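PDB 6SMO: Ketoacyl_synth_N domain-containing protein from Photorhabdus luminescens subsp. laumondii, which probably takes part in acyl-carrier-protein-dependent carbon-chain extension, as a member of the beta-ketoacyl synthase family with its thiolase-type fold. Local coordinates for residues Tyr264-Phe269 with Lys292-Lys297; Thr257-Leu262 with Lys287-Lys292. One frame throughout, in Å; residues are numbered along the deposited sequence.

Contact 1: Tyr264-Phe269 with Lys292-Lys297; sequences YTAELF and KAFSNK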
loop_
_atom_site.group_PDB
_atom_site.type_symbol
_atom_site.label_atom_id
_atom_site.label_comp_id
_atom_site.label_asym_id
_atom_site.label_seq_id
_atom_site.Cartn_x
_atom_site.Cartn_y
_atom_site.Cartn_z
ATOM N N TYR C 264 21.802 -2.041 -18.404
ATOM C CA TYR C 264 21.531 -0.906 -17.480
ATOM C C TYR C 264 22.116 -1.212 -16.095
ATOM O O TYR C 264 22.490 -0.255 -15.387
ATOM C CB TYR C 264 20.034 -0.592 -17.410
ATOM C CG TYR C 264 19.495 0.136 -18.615
ATOM C CD1 TYR C 264 19.546 1.519 -18.696
ATOM C CD2 TYR C 264 18.941 -0.554 -19.682
ATOM C CE1 TYR C 264 19.056 2.199 -19.800
ATOM C CE2 TYR C 264 18.448 0.109 -20.793
ATOM C CZ TYR C 264 18.505 1.491 -20.854
ATOM O OH TYR C 264 18.022 2.152 -21.945
ATOM N N THR C 265 22.192 -2.494 -15.719
ATOM C CA THR C 265 22.847 -2.969 -14.469
ATOM C C THR C 265 24.367 -2.802 -14.601
ATOM O O THR C 265 25.016 -2.519 -13.576
ATOM C CB THR C 265 22.479 -4.423 -14.144
ATOM O OG1 THR C 265 21.068 -4.584 -14.300
ATOM C CG2 THR C 265 22.879 -4.830 -12.743
ATOM N N ALA C 266 24.905 -2.976 -15.814
ATOM C CA ALA C 266 26.348 -2.852 -16.135
ATOM C C ALA C 266 26.793 -1.385 -16.036
ATOM O O ALA C 266 27.988 -1.156 -15.768
ATOM C CB ALA C 266 26.627 -3.422 -17.505
ATOM N N GLU C 267 25.872 -0.437 -16.245
ATOM C CA GLU C 267 26.138 1.028 -16.171
ATOM C C GLU C 267 26.430 1.444 -14.722
ATOM O O GLU C 267 27.154 2.443 -14.543
ATOM C CB GLU C 267 24.963 1.830 -16.740
ATOM C CG GLU C 267 25.058 2.064 -18.238
ATOM C CD GLU C 267 23.830 2.700 -18.868
ATOM O OE1 GLU C 267 23.656 2.552 -20.095
ATOM O OE2 GLU C 267 23.052 3.345 -18.134
ATOM N N LEU C 268 25.891 0.717 -13.734
ATOM C CA LEU C 268 26.067 1.010 -12.282
ATOM C C LEU C 268 27.549 0.904 -11.891
ATOM O O LEU C 268 27.959 1.629 -10.963
ATOM C CB LEU C 268 25.225 0.042 -11.441
ATOM C CG LEU C 268 23.720 0.312 -11.392
ATOM C CD1 LEU C 268 23.011 -0.761 -10.578
ATOM C CD2 LEU C 268 23.421 1.689 -10.816
ATOM N N PHE C 269 28.311 0.030 -12.559
ATOM C CA PHE C 269 29.727 -0.296 -12.234
ATOM C C PHE C 269 30.631 0.926 -12.444
ATOM O O PHE C 269 31.595 1.076 -11.668
ATOM C CB PHE C 269 30.216 -1.491 -13.057
ATOM C CG PHE C 269 29.808 -2.834 -12.506
ATOM C CD1 PHE C 269 28.627 -3.439 -12.907
ATOM C CD2 PHE C 269 30.603 -3.490 -11.577
ATOM C CE1 PHE C 269 28.253 -4.673 -12.394
ATOM C CE2 PHE C 269 30.227 -4.722 -11.066
ATOM C CZ PHE C 269 29.052 -5.311 -11.475
ATOM N N LYS C 292 27.207 -12.102 -20.210
ATOM C CA LYS C 292 27.254 -11.728 -21.650
ATOM C C LYS C 292 27.019 -10.219 -21.788
ATOM O O LYS C 292 27.667 -9.599 -22.653
ATOM C CB LYS C 292 26.225 -12.535 -22.451
ATOM C CG LYS C 292 26.516 -12.661 -23.941
ATOM C CD LYS C 292 25.892 -11.573 -24.789
ATOM C CE LYS C 292 26.181 -11.743 -26.265
ATOM N NZ LYS C 292 25.723 -10.574 -27.051
ATOM N N ALA C 293 26.128 -9.656 -20.963
ATOM C CA ALA C 293 25.814 -8.208 -20.907
ATOM C C ALA C 293 27.041 -7.427 -20.418
ATOM O O ALA C 293 27.269 -6.312 -20.930
ATOM C CB ALA C 293 24.614 -7.968 -20.023
ATOM N N PHE C 294 27.795 -7.989 -19.466
ATOM C CA PHE C 294 29.045 -7.403 -18.911
ATOM C C PHE C 294 30.170 -7.499 -19.950
ATOM O O PHE C 294 30.987 -6.561 -20.029
ATOM C CB PHE C 294 29.453 -8.095 -17.607
ATOM C CG PHE C 294 28.535 -7.866 -16.429
ATOM C CD1 PHE C 294 27.887 -6.653 -16.245
ATOM C CD2 PHE C 294 28.347 -8.860 -15.481
ATOM C CE1 PHE C 294 27.052 -6.451 -15.155
ATOM C CE2 PHE C 294 27.517 -8.655 -14.389
ATOM C CZ PHE C 294 26.870 -7.451 -14.229
ATOM N N SER C 295 30.208 -8.598 -20.711
ATOM C CA SER C 295 31.195 -8.855 -21.796
ATOM C C SER C 295 31.067 -7.779 -22.883
ATOM O O SER C 295 32.112 -7.347 -23.408
ATOM C CB SER C 295 31.025 -10.240 -22.366
ATOM O OG SER C 295 32.091 -10.560 -23.248
ATOM N N ASN C 296 29.833 -7.364 -23.194
ATOM C CA ASN C 296 29.513 -6.329 -24.216
ATOM C C ASN C 296 30.019 -4.959 -23.746
ATOM O O ASN C 296 30.542 -4.206 -24.592
ATOM C CB ASN C 296 28.013 -6.272 -24.520
ATOM C CG ASN C 296 27.481 -7.531 -25.169
ATOM O OD1 ASN C 296 28.188 -8.199 -25.923
ATOM N ND2 ASN C 296 26.231 -7.861 -24.891
ATOM N N LYS C 297 29.873 -4.656 -22.450
ATOM C CA LYS C 297 30.202 -3.338 -21.839
ATOM C C LYS C 297 31.631 -3.341 -21.273
ATOM O O LYS C 297 32.008 -2.328 -20.647
ATOM C CB LYS C 297 29.185 -2.995 -20.743
ATOM C CG LYS C 297 27.805 -2.589 -21.243
ATOM C CD LYS C 297 27.766 -1.202 -21.852
ATOM C CE LYS C 297 26.384 -0.792 -22.317
ATOM N NZ LYS C 297 25.517 -0.400 -21.182
#

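Contact 2: Thr257-Leu262 with Lys287-Lys292; sequences TRNNTL and KEITSK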
loop_
_atom_site.group_PDB
_atom_site.type_symbol
_atom_site.label_atom_id
_atom_site.label_comp_id
_atom_site.label_asym_id
_atom_site.label_seq_id
_atom_site.Cartn_x
_atom_site.Cartn_y
_atom_site.Cartn_z
ATOM N N THR C 257 14.162 -8.205 -24.989
ATOM C CA THR C 257 14.378 -6.979 -24.171
ATOM C C THR C 257 15.133 -7.327 -22.880
ATOM O O THR C 257 15.841 -6.441 -22.364
ATOM C CB THR C 257 13.050 -6.277 -23.854
ATOM O OG1 THR C 257 12.179 -7.226 -23.239
ATOM C CG2 THR C 257 12.386 -5.692 -25.082
ATOM N N ARG C 258 14.979 -8.562 -22.385
ATOM C CA ARG C 258 15.602 -9.071 -21.131
ATOM C C ARG C 258 17.110 -8.793 -21.147
ATOM O O ARG C 258 17.606 -8.184 -20.177
ATOM C CB ARG C 258 15.319 -10.570 -20.982
ATOM C CG ARG C 258 15.922 -11.216 -19.742
ATOM C CD ARG C 258 15.870 -12.731 -19.811
ATOM N NE ARG C 258 16.609 -13.249 -20.957
ATOM C CZ ARG C 258 16.570 -14.505 -21.394
ATOM N NH1 ARG C 258 17.288 -14.852 -22.449
ATOM N NH2 ARG C 258 15.823 -15.410 -20.786
ATOM N N ASN C 259 17.802 -9.223 -22.207
ATOM C CA ASN C 259 19.280 -9.122 -22.357
ATOM C C ASN C 259 19.692 -7.649 -22.492
ATOM O O ASN C 259 20.779 -7.297 -21.992
ATOM C CB ASN C 259 19.785 -9.950 -23.542
ATOM C CG ASN C 259 19.696 -11.444 -23.309
ATOM O OD1 ASN C 259 18.923 -11.906 -22.472
ATOM N ND2 ASN C 259 20.482 -12.211 -24.048
ATOM N N ASN C 260 18.859 -6.828 -23.142
ATOM C CA ASN C 260 19.093 -5.371 -23.334
ATOM C C ASN C 260 18.973 -4.645 -21.986
ATOM O O ASN C 260 19.711 -3.661 -21.787
ATOM C CB ASN C 260 18.130 -4.770 -24.364
ATOM C CG ASN C 260 18.311 -5.341 -25.755
ATOM O OD1 ASN C 260 17.355 -5.815 -26.364
ATOM N ND2 ASN C 260 19.530 -5.301 -26.266
ATOM N N THR C 261 18.081 -5.110 -21.103
ATOM C CA THR C 261 17.794 -4.496 -19.776
ATOM C C THR C 261 18.978 -4.714 -18.825
ATOM O O THR C 261 19.215 -3.828 -17.980
ATOM C CB THR C 261 16.495 -5.046 -19.170
ATOM O OG1 THR C 261 15.496 -5.086 -20.189
ATOM C CG2 THR C 261 15.991 -4.217 -18.009
ATOM N N LEU C 262 19.687 -5.840 -18.951
ATOM C CA LEU C 262 20.839 -6.211 -18.080
ATOM C C LEU C 262 22.005 -5.232 -18.284
ATOM O O LEU C 262 22.827 -5.109 -17.355
ATOM C CB LEU C 262 21.273 -7.649 -18.387
ATOM C CG LEU C 262 20.320 -8.744 -17.911
ATOM C CD1 LEU C 262 20.650 -10.074 -18.571
ATOM C CD2 LEU C 262 20.356 -8.883 -16.397
ATOM N N LYS C 287 23.384 -16.452 -14.817
ATOM C CA LYS C 287 24.867 -16.324 -14.901
ATOM C C LYS C 287 25.299 -16.179 -16.367
ATOM O O LYS C 287 26.268 -15.437 -16.614
ATOM C CB LYS C 287 25.568 -17.517 -14.241
ATOM C CG LYS C 287 27.037 -17.283 -13.908
ATOM C CD LYS C 287 27.738 -18.479 -13.298
ATOM C CE LYS C 287 29.194 -18.205 -12.980
ATOM N NZ LYS C 287 29.899 -19.428 -12.532
ATOM N N GLU C 288 24.609 -16.851 -17.296
ATOM C CA GLU C 288 24.921 -16.821 -18.752
ATOM C C GLU C 288 24.583 -15.438 -19.324
ATOM O O GLU C 288 25.483 -14.821 -19.927
ATOM C CB GLU C 288 24.154 -17.914 -19.500
ATOM C CG GLU C 288 24.637 -18.125 -20.926
ATOM C CD GLU C 288 23.747 -19.009 -21.784
ATOM O OE1 GLU C 288 23.028 -19.855 -21.217
ATOM O OE2 GLU C 288 23.776 -18.848 -23.020
ATOM N N ILE C 289 23.341 -14.975 -19.137
ATOM C CA ILE C 289 22.789 -13.749 -19.793
ATOM C C ILE C 289 23.418 -12.487 -19.183
ATOM O O ILE C 289 23.658 -11.535 -19.951
ATOM C CB ILE C 289 21.244 -13.713 -19.745
ATOM C CG1 ILE C 289 20.689 -13.700 -18.316
ATOM C CG2 ILE C 289 20.666 -14.855 -20.570
ATOM C CD1 ILE C 289 19.194 -13.477 -18.233
ATOM N N THR C 290 23.674 -12.472 -17.869
ATOM C CA THR C 290 24.214 -11.292 -17.136
ATOM C C THR C 290 25.701 -11.111 -17.469
ATOM O O THR C 290 26.118 -9.950 -17.660
ATOM C CB THR C 290 23.990 -11.406 -15.622
ATOM O OG1 THR C 290 22.666 -11.887 -15.387
ATOM C CG2 THR C 290 24.179 -10.087 -14.906
ATOM N N SER C 291 26.464 -12.208 -17.529
ATOM C CA SER C 291 27.915 -12.222 -17.861
ATOM C C SER C 291 28.134 -11.761 -19.307
ATOM O O SER C 291 29.160 -11.099 -19.564
ATOM C CB SER C 291 28.516 -13.586 -17.632
ATOM O OG SER C 291 28.396 -13.969 -16.269
ATOM N N LYS C 292 27.207 -12.102 -20.210
ATOM C CA LYS C 292 27.254 -11.728 -21.650
ATOM C C LYS C 292 27.019 -10.219 -21.788
ATOM O O LYS C 292 27.667 -9.599 -22.653
ATOM C CB LYS C 292 26.225 -12.535 -22.451
ATOM C CG LYS C 292 26.516 -12.661 -23.941
ATOM C CD LYS C 292 25.892 -11.573 -24.789
ATOM C CE LYS C 292 26.181 -11.743 -26.265
ATOM N NZ LYS C 292 25.723 -10.574 -27.051
#

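Contact 1: Tyr264-Phe269 with Lys292-Lys297
Phe269 and Phe294 meet as an offset edge-to-face pair, the edge of Phe269 turned toward the face of Phe294. The planes stand at 80° and the ring centroids lie 5.2 Å apart. Phe269 CE1 does most of the touching, lying 3.5 Å from Phe294 CE1, with Phe294 CZ hardly farther away. Next to this pair, Ala266 aims its methyl at helix 286-296, and its CB sits at the edge of the Phe294 ring, close to the ring plane, 3.7 Å from Phe294 CD1. A small residue suits this position, because the two backbones come to within 6.0 Å between Ala266 CA and Phe294 CA. Lys297 CG rests 4.0 Å from Ala266 CB, with Lys297 CB close by, so the base of the lysine chain packs against the methyl. Lys297 bends twice, at chi2 (-73°) and chi4 (77°), and this folds its amino group back to Glu267, whose chain is extended. The salt bridge is long, with Glu267 OE1 3.7 Å from Lys297 NZ, and lies on the more exposed side of the contact; NZ also makes a weak hydrogen bond to Glu263 O. Further out, Phe277 of strand 275-278 packs edge-to-face on Phe294, while Ala275 and Ile353 press on Phe269. Thr265 bonds through OG1 to Gln355 OE1. Aromatic and small residues inside, with an ion pair at the margin, pack the end of helix 286-296 and the residue after it against helix 263-266 and the residues that follow it, over strands 275-278 and 351-356 of the thiolase-type fold characteristic of ketoacyl synthases.

Contact 2: Thr257-Leu262 with Lys287-Lys292
Asn259 OD1, which lies 3.9 Å from Ile289 CG2, receives two N-H groups of Arg258: a sound hydrogen bond from Arg258 NE at 3.1 Å and a weak one from Arg258 NH1 at 3.4 Å. The carbonyl oxygen stays in the guanidinium plane, at its edge, and NE approaches with a C=O...N angle of 167°. This tie between neighbouring side chains restrains the arginine's rotation where helices 255-261 and 286-296 meet, beside the strands of the thiolase-type fold. Arginine serves here as both polar and apolar material. Its bend at chi3 (60°) swings the guanidinium round to Asn259 and lets Ile289 CD1 sit over one guanidinium face, while Arg258 CD touches that methyl at 3.8 Å. At the far end, Arg258 NH2 makes a weak bond to Val209 O.

Ile289 is the buried centre of the contact, and its beta-branching gives it two branches that reach different partners: CG2 goes to Asn259 and the guanidinium, CG1 goes to Leu262, and CD1 touches both Leu262 and Arg258. The leucine sets out toward helix 286-296, and its CD1 lies 3.6 Å from Ile289 CG1 and as close to Ile289 O. Its other methyl leans on Thr290, a residue able to line an apolar seam because its hydroxyl is bonded to Glu286 O within its own helix. There Leu262 CD2 stands 3.9 Å from Thr290 OG1.

In the fold
Contacts 1 and 2 lie with their centres about 8 Å apart, on the same side of the chain's centre, each about 23 Å from it. Both lean on helix 286-296, with Lys292 common to the two; contact 2 uses the earlier part of that helix and contact 1 its end. The partners, helices 255-261 and 263-266, follow one another in sequence, so the segments alternate along the chain, and Ala293 CB touches Leu262 CB where the contacts join. In sequence, strand 275-278 comes between the first and second segments of each contact; with helix 286-296 and the parallel strand 302-304 it forms a beta-alpha-beta crossover. Together the contacts join a helical layer on that sheet, and none of their residues lines the ligand pocket.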